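Uncharacterized protein (Pseudomonas aeruginosa, PDB 4O5P) probably hydrolyses phospholipids as a type VI secretion effector with an alpha/beta-hydrolase-type catalytic domain, acting on target membranes. Local coordinates at residues 89-100 and 436-447. Sequence-based numbering, arbitrary orientation.
Sequences CSNVARLIHASI and WRVMVPKIEAEF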
ATOM      1  N   CYS A  89       3.497  14.168   6.458  1.00 22.25           N
ATOM      2  CA  CYS A  89       3.544  12.858   7.107  1.00 21.36           C
ATOM      3  C   CYS A  89       2.231  12.098   6.893  1.00 22.27           C
ATOM      4  O   CYS A  89       1.152  12.678   7.022  1.00 19.64           O
ATOM      5  CB  CYS A  89       3.742  13.034   8.624  1.00 21.39           C
ATOM      6  SG  CYS A  89       5.206  13.986   9.115  1.00 36.55           S
ATOM      7  N   SER A  90       2.320  10.800   6.604  1.00 21.31           N
ATOM      8  CA  SER A  90       1.128   9.957   6.500  1.00 16.44           C
ATOM      9  C   SER A  90       0.542   9.674   7.876  1.00 18.44           C
ATOM     10  O   SER A  90       1.133  10.026   8.902  1.00 17.08           O
ATOM     11  CB  SER A  90       1.472   8.628   5.843  1.00 16.75           C
ATOM     12  OG  SER A  90       2.193   7.775   6.729  1.00 19.30           O
ATOM     13  N   ASN A  91      -0.608   9.008   7.910  1.00 15.10           N
ATOM     14  CA  ASN A  91      -1.163   8.606   9.189  1.00 15.66           C
ATOM     15  C   ASN A  91      -0.345   7.538   9.914  1.00 18.80           C
ATOM     16  O   ASN A  91      -0.336   7.503  11.143  1.00 18.00           O
ATOM     17  CB  ASN A  91      -2.612   8.174   9.045  1.00 14.78           C
ATOM     18  CG  ASN A  91      -3.519   9.330   8.750  1.00 16.31           C
ATOM     19  OD1 ASN A  91      -3.162  10.481   8.997  1.00 15.64           O
ATOM     20  ND2 ASN A  91      -4.702   9.037   8.221  1.00 14.43           N
ATOM     21  N   VAL A  92       0.346   6.680   9.165  1.00 15.63           N
ATOM     22  CA  VAL A  92       1.253   5.731   9.793  1.00 15.42           C
ATOM     23  C   VAL A  92       2.354   6.476  10.547  1.00 16.61           C
ATOM     24  O   VAL A  92       2.649   6.162  11.704  1.00 17.50           O
ATOM     25  CB  VAL A  92       1.845   4.741   8.772  1.00 16.73           C
ATOM     26  CG1 VAL A  92       2.969   3.937   9.390  1.00 16.34           C
ATOM     27  CG2 VAL A  92       0.738   3.804   8.250  1.00 16.03           C
ATOM     28  N   ALA A  93       2.939   7.477   9.903  1.00 19.90           N
ATOM     29  CA  ALA A  93       4.025   8.219  10.524  1.00 20.23           C
ATOM     30  C   ALA A  93       3.490   8.997  11.716  1.00 21.90           C
ATOM     31  O   ALA A  93       4.143   9.066  12.755  1.00 18.20           O
ATOM     32  CB  ALA A  93       4.699   9.138   9.524  1.00 18.47           C
ATOM     33  N   ARG A  94       2.291   9.563  11.575  1.00 19.10           N
ATOM     34  CA  ARG A  94       1.657  10.270  12.686  1.00 21.06           C
ATOM     35  C   ARG A  94       1.455   9.357  13.896  1.00 22.56           C
ATOM     36  O   ARG A  94       1.787   9.735  15.015  1.00 20.90           O
ATOM     37  CB  ARG A  94       0.349  10.946  12.235  1.00 18.31           C
ATOM     38  CG  ARG A  94       0.596  12.145  11.319  1.00 17.38           C
ATOM     39  CD  ARG A  94      -0.658  12.627  10.610  1.00 18.53           C
ATOM     40  NE  ARG A  94      -0.288  13.408   9.432  1.00 19.20           N
ATOM     41  CZ  ARG A  94      -0.206  14.738   9.403  1.00 22.65           C
ATOM     42  NH1 ARG A  94      -0.508  15.454  10.481  1.00 21.45           N
ATOM     43  NH2 ARG A  94       0.143  15.356   8.286  1.00 21.20           N
ATOM     44  N   LEU A  95       0.968   8.140  13.667  1.00 20.66           N
ATOM     45  CA  LEU A  95       0.746   7.182  14.751  1.00 17.41           C
ATOM     46  C   LEU A  95       2.043   6.694  15.397  1.00 20.47           C
ATOM     47  O   LEU A  95       2.067   6.396  16.604  1.00 18.69           O
ATOM     48  CB  LEU A  95      -0.064   5.988  14.241  1.00 19.75           C
ATOM     49  CG  LEU A  95      -1.517   6.327  13.933  1.00 25.93           C
ATOM     50  CD1 LEU A  95      -2.190   5.176  13.204  1.00 21.77           C
ATOM     51  CD2 LEU A  95      -2.254   6.678  15.233  1.00 20.97           C
ATOM     52  N   ILE A  96       3.106   6.608  14.591  1.00 20.10           N
ATOM     53  CA  ILE A  96       4.429   6.277  15.111  1.00 18.71           C
ATOM     54  C   ILE A  96       4.997   7.428  15.974  1.00 18.94           C
ATOM     55  O   ILE A  96       5.521   7.193  17.058  1.00 19.73           O
ATOM     56  CB  ILE A  96       5.390   5.879  13.974  1.00 20.50           C
ATOM     57  CG1 ILE A  96       4.980   4.516  13.395  1.00 15.90           C
ATOM     58  CG2 ILE A  96       6.826   5.816  14.483  1.00 18.33           C
ATOM     59  CD1 ILE A  96       5.091   3.380  14.408  1.00 17.36           C
ATOM     60  N   HIS A  97       4.869   8.664  15.498  1.00 18.72           N
ATOM     61  CA  HIS A  97       5.270   9.836  16.264  1.00 19.24           C
ATOM     62  C   HIS A  97       4.577   9.864  17.634  1.00 24.99           C
ATOM     63  O   HIS A  97       5.180  10.254  18.630  1.00 22.03           O
ATOM     64  CB  HIS A  97       4.888  11.125  15.526  1.00 21.95           C
ATOM     65  CG  HIS A  97       5.554  11.299  14.198  1.00 23.16           C
ATOM     66  ND1 HIS A  97       5.090  12.186  13.247  1.00 23.73           N
ATOM     67  CD2 HIS A  97       6.658  10.723  13.668  1.00 24.51           C
ATOM     68  CE1 HIS A  97       5.880  12.145  12.189  1.00 21.70           C
ATOM     69  NE2 HIS A  97       6.832  11.259  12.415  1.00 22.84           N
ATOM     70  N   ALA A  98       3.303   9.470  17.663  1.00 22.57           N
ATOM     71  CA  ALA A  98       2.501   9.464  18.895  1.00 23.80           C
ATOM     72  C   ALA A  98       2.605   8.162  19.682  1.00 23.65           C
ATOM     73  O   ALA A  98       1.930   7.992  20.706  1.00 23.57           O
ATOM     74  CB  ALA A  98       1.035   9.751  18.574  1.00 24.54           C
ATOM     75  N   SER A  99       3.425   7.236  19.196  1.00 22.23           N
ATOM     76  CA  SER A  99       3.651   5.981  19.904  1.00 20.66           C
ATOM     77  C   SER A  99       4.832   6.079  20.881  1.00 19.59           C
ATOM     78  O   SER A  99       5.810   6.786  20.636  1.00 23.41           O
ATOM     79  CB  SER A  99       3.866   4.820  18.921  1.00 20.76           C
ATOM     80  OG  SER A  99       2.644   4.387  18.330  1.00 17.35           O
ATOM     81  N   ILE A 100       4.724   5.362  21.989  1.00 23.16           N
ATOM     82  CA  ILE A 100       5.785   5.302  22.989  1.00 22.11           C
ATOM     83  C   ILE A 100       6.825   4.262  22.556  1.00 20.54           C
ATOM     84  O   ILE A 100       6.470   3.260  21.937  1.00 21.29           O
ATOM     85  CB  ILE A 100       5.170   4.926  24.352  1.00 24.68           C
ATOM     86  CG1 ILE A 100       4.130   5.977  24.756  1.00 22.37           C
ATOM     87  CG2 ILE A 100       6.240   4.750  25.429  1.00 25.47           C
ATOM     88  CD1 ILE A 100       3.141   5.492  25.813  1.00 27.73           C
ATOM     89  N   TRP A 436       6.797  10.894  29.113  1.00 39.49           N
ATOM     90  CA  TRP A 436       6.882  10.045  27.930  1.00 37.95           C
ATOM     91  C   TRP A 436       5.505   9.502  27.522  1.00 34.67           C
ATOM     92  O   TRP A 436       5.356   8.928  26.443  1.00 32.63           O
ATOM     93  CB  TRP A 436       7.849   8.886  28.194  1.00 38.50           C
ATOM     94  CG  TRP A 436       7.631   8.234  29.524  1.00 39.03           C
ATOM     95  CD1 TRP A 436       8.102   8.662  30.731  1.00 42.62           C
ATOM     96  CD2 TRP A 436       6.883   7.034  29.787  1.00 43.16           C
ATOM     97  NE1 TRP A 436       7.696   7.806  31.727  1.00 41.34           N
ATOM     98  CE2 TRP A 436       6.945   6.801  31.175  1.00 37.83           C
ATOM     99  CE3 TRP A 436       6.167   6.140  28.984  1.00 38.87           C
ATOM    100  CZ2 TRP A 436       6.318   5.707  31.782  1.00 37.29           C
ATOM    101  CZ3 TRP A 436       5.545   5.051  29.586  1.00 37.52           C
ATOM    102  CH2 TRP A 436       5.627   4.846  30.973  1.00 41.07           C
ATOM    103  N   ARG A 437       4.508   9.670  28.392  1.00 33.31           N
ATOM    104  CA  ARG A 437       3.149   9.234  28.083  1.00 31.54           C
ATOM    105  C   ARG A 437       2.322  10.340  27.426  1.00 30.34           C
ATOM    106  O   ARG A 437       1.201  10.104  26.974  1.00 28.92           O
ATOM    107  CB  ARG A 437       2.444   8.727  29.339  1.00 31.57           C
ATOM    108  CG  ARG A 437       2.767   7.273  29.689  1.00 32.87           C
ATOM    109  CD  ARG A 437       1.659   6.620  30.527  1.00 32.69           C
ATOM    110  NE  ARG A 437       1.873   5.188  30.754  1.00 31.09           N
ATOM    111  CZ  ARG A 437       1.584   4.241  29.862  1.00 32.86           C
ATOM    112  NH1 ARG A 437       1.083   4.575  28.680  1.00 33.12           N
ATOM    113  NH2 ARG A 437       1.802   2.961  30.140  1.00 29.95           N
ATOM    114  N   VAL A 438       2.893  11.538  27.366  1.00 31.15           N
ATOM    115  CA  VAL A 438       2.183  12.725  26.892  1.00 35.54           C
ATOM    116  C   VAL A 438       2.752  13.280  25.584  1.00 29.49           C
ATOM    117  O   VAL A 438       3.967  13.408  25.435  1.00 34.03           O
ATOM    118  CB  VAL A 438       2.200  13.825  27.986  1.00 35.78           C
ATOM    119  CG1 VAL A 438       1.617  15.131  27.466  1.00 34.84           C
ATOM    120  CG2 VAL A 438       1.438  13.347  29.227  1.00 31.64           C
HETATM  121  N   MSE A 439       1.872  13.612  24.642  1.00 30.75           N
HETATM  122  CA  MSE A 439       2.276  14.270  23.400  1.00 31.02           C
HETATM  123  C   MSE A 439       2.873  15.665  23.631  1.00 32.83           C
HETATM  124  O   MSE A 439       2.345  16.451  24.411  1.00 37.20           O
HETATM  125  CB  MSE A 439       1.074  14.418  22.456  1.00 31.01           C
HETATM  126  CG  MSE A 439       0.432  13.115  21.992  1.00 30.66           C
HETATM  127 SE   MSE A 439      -1.221  13.550  21.021  1.00 35.82          SE
HETATM  128  CE  MSE A 439      -1.711  11.725  20.477  1.00 22.64           C
ATOM    129  N   VAL A 440       3.972  15.968  22.946  1.00 32.53           N
ATOM    130  CA  VAL A 440       4.489  17.331  22.888  1.00 34.11           C
ATOM    131  C   VAL A 440       3.653  18.101  21.844  1.00 37.04           C
ATOM    132  O   VAL A 440       2.979  17.475  21.014  1.00 28.31           O
ATOM    133  CB  VAL A 440       6.004  17.340  22.540  1.00 37.63           C
ATOM    134  CG1 VAL A 440       6.805  16.629  23.619  1.00 36.19           C
ATOM    135  CG2 VAL A 440       6.254  16.700  21.182  1.00 36.36           C
ATOM    136  N   PRO A 441       3.664  19.450  21.897  1.00 34.23           N
ATOM    137  CA  PRO A 441       2.814  20.266  21.018  1.00 33.05           C
ATOM    138  C   PRO A 441       2.789  19.853  19.539  1.00 33.06           C
ATOM    139  O   PRO A 441       1.692  19.715  18.992  1.00 31.76           O
ATOM    140  CB  PRO A 441       3.422  21.662  21.164  1.00 36.83           C
ATOM    141  CG  PRO A 441       3.915  21.686  22.569  1.00 34.48           C
ATOM    142  CD  PRO A 441       4.405  20.289  22.860  1.00 35.51           C
ATOM    143  N   LYS A 442       3.957  19.666  18.918  1.00 31.38           N
ATOM    144  CA  LYS A 442       4.054  19.316  17.500  1.00 27.38           C
ATOM    145  C   LYS A 442       3.183  18.099  17.116  1.00 27.33           C
ATOM    146  O   LYS A 442       2.424  18.116  16.117  1.00 27.76           O
ATOM    147  CB  LYS A 442       5.523  19.033  17.149  1.00 26.99           C
ATOM    148  CG  LYS A 442       5.790  19.004  15.643  1.00 31.98           C
ATOM    149  CD  LYS A 442       7.090  18.287  15.270  1.00 35.87           C
ATOM    150  CE  LYS A 442       7.305  18.301  13.747  1.00 38.86           C
ATOM    151  NZ  LYS A 442       7.396  19.684  13.180  1.00 36.90           N
ATOM    152  N   ILE A 443       3.303  17.052  17.926  1.00 25.96           N
ATOM    153  CA  ILE A 443       2.630  15.782  17.688  1.00 27.21           C
ATOM    154  C   ILE A 443       1.133  15.889  17.968  1.00 27.69           C
ATOM    155  O   ILE A 443       0.306  15.322  17.240  1.00 27.85           O
ATOM    156  CB  ILE A 443       3.252  14.660  18.543  1.00 24.67           C
ATOM    157  CG1 ILE A 443       4.772  14.625  18.364  1.00 24.87           C
ATOM    158  CG2 ILE A 443       2.618  13.307  18.213  1.00 23.90           C
ATOM    159  CD1 ILE A 443       5.237  14.627  16.910  1.00 29.18           C
ATOM    160  N   GLU A 444       0.775  16.612  19.024  1.00 26.40           N
ATOM    161  CA  GLU A 444      -0.630  16.902  19.269  1.00 27.27           C
ATOM    162  C   GLU A 444      -1.242  17.656  18.078  1.00 23.91           C
ATOM    163  O   GLU A 444      -2.370  17.391  17.672  1.00 24.47           O
ATOM    164  CB  GLU A 444      -0.803  17.684  20.574  1.00 28.50           C
ATOM    165  CG  GLU A 444      -2.218  18.236  20.771  1.00 31.21           C
ATOM    166  CD  GLU A 444      -2.614  18.386  22.235  1.00 35.94           C
ATOM    167  OE1 GLU A 444      -1.721  18.355  23.109  1.00 33.97           O
ATOM    168  OE2 GLU A 444      -3.832  18.516  22.505  1.00 38.27           O
ATOM    169  N   ALA A 445      -0.483  18.573  17.492  1.00 27.43           N
ATOM    170  CA  ALA A 445      -1.003  19.342  16.367  1.00 28.57           C
ATOM    171  C   ALA A 445      -1.086  18.453  15.137  1.00 26.05           C
ATOM    172  O   ALA A 445      -1.822  18.757  14.195  1.00 26.33           O
ATOM    173  CB  ALA A 445      -0.140  20.562  16.092  1.00 27.97           C
ATOM    174  N   GLU A 446      -0.332  17.354  15.140  1.00 25.45           N
ATOM    175  CA  GLU A 446      -0.413  16.422  14.016  1.00 24.36           C
ATOM    176  C   GLU A 446      -1.738  15.667  13.975  1.00 21.21           C
ATOM    177  O   GLU A 446      -2.047  15.004  12.979  1.00 20.59           O
ATOM    178  CB  GLU A 446       0.780  15.452  14.004  1.00 26.19           C
ATOM    179  CG  GLU A 446       2.078  16.066  13.488  1.00 22.55           C
ATOM    180  CD  GLU A 446       3.192  15.040  13.306  1.00 25.63           C
ATOM    181  OE1 GLU A 446       3.021  13.888  13.743  1.00 23.54           O
ATOM    182  OE2 GLU A 446       4.245  15.393  12.724  1.00 27.11           O
ATOM    183  N   PHE A 447      -2.517  15.770  15.049  1.00 18.38           N
ATOM    184  CA  PHE A 447      -3.786  15.057  15.166  1.00 19.75           C
ATOM    185  C   PHE A 447      -4.995  15.999  15.156  1.00 22.94           C
ATOM    186  O   PHE A 447      -6.117  15.563  15.428  1.00 23.22           O
ATOM    187  CB  PHE A 447      -3.807  14.212  16.448  1.00 22.03           C
ATOM    188  CG  PHE A 447      -3.017  12.924  16.357  1.00 19.04           C
ATOM    189  CD1 PHE A 447      -1.629  12.935  16.414  1.00 22.79           C
ATOM    190  CD2 PHE A 447      -3.667  11.707  16.220  1.00 19.45           C
ATOM    191  CE1 PHE A 447      -0.908  11.752  16.327  1.00 27.24           C
ATOM    192  CE2 PHE A 447      -2.954  10.512  16.130  1.00 21.90           C
ATOM    193  CZ  PHE A 447      -1.580  10.533  16.186  1.00 22.01           C
TER
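E446 is gripped from helix 91-97 at both ends, but its carboxylate goes to H97 and not to R94, whose guanidinium takes the backbone carbonyl instead. This is packing within the alpha/beta-hydrolase fold: helix 91-97 rests V92 and L95 on central-sheet strand 225-236, and the short helix 441-445 packs against it. H97 ND1 donates almost straight, at 170°, to the syn lone pair of E446 OE1 (2.7 Å), with the oxygen in the ring plane. Its NE2 bonds D78, so carboxylates hold the imidazole at both nitrogens and probably favour its protonated form. With R94 CG anti to the carbonyl carbon (chi1 -71°) and the chain extended to NE, the guanidinium reaches back to C89 O with NE and NH2, while NH1 bonds E446 O at 3.0 Å. One arginine thus links C89, just ahead of its own helix, to the backbone of E446. Next to this polar site A98 packs on apolar groups: its CB meets F447 CE1 at 3.6 Å and I443 CG2 at 3.9 Å. The selenomethionine M439 sets its CE over the centre of one F447 face. Farther along, I100 CG2 touches the edge of the W436 ring at CE3, 3.8 Å away.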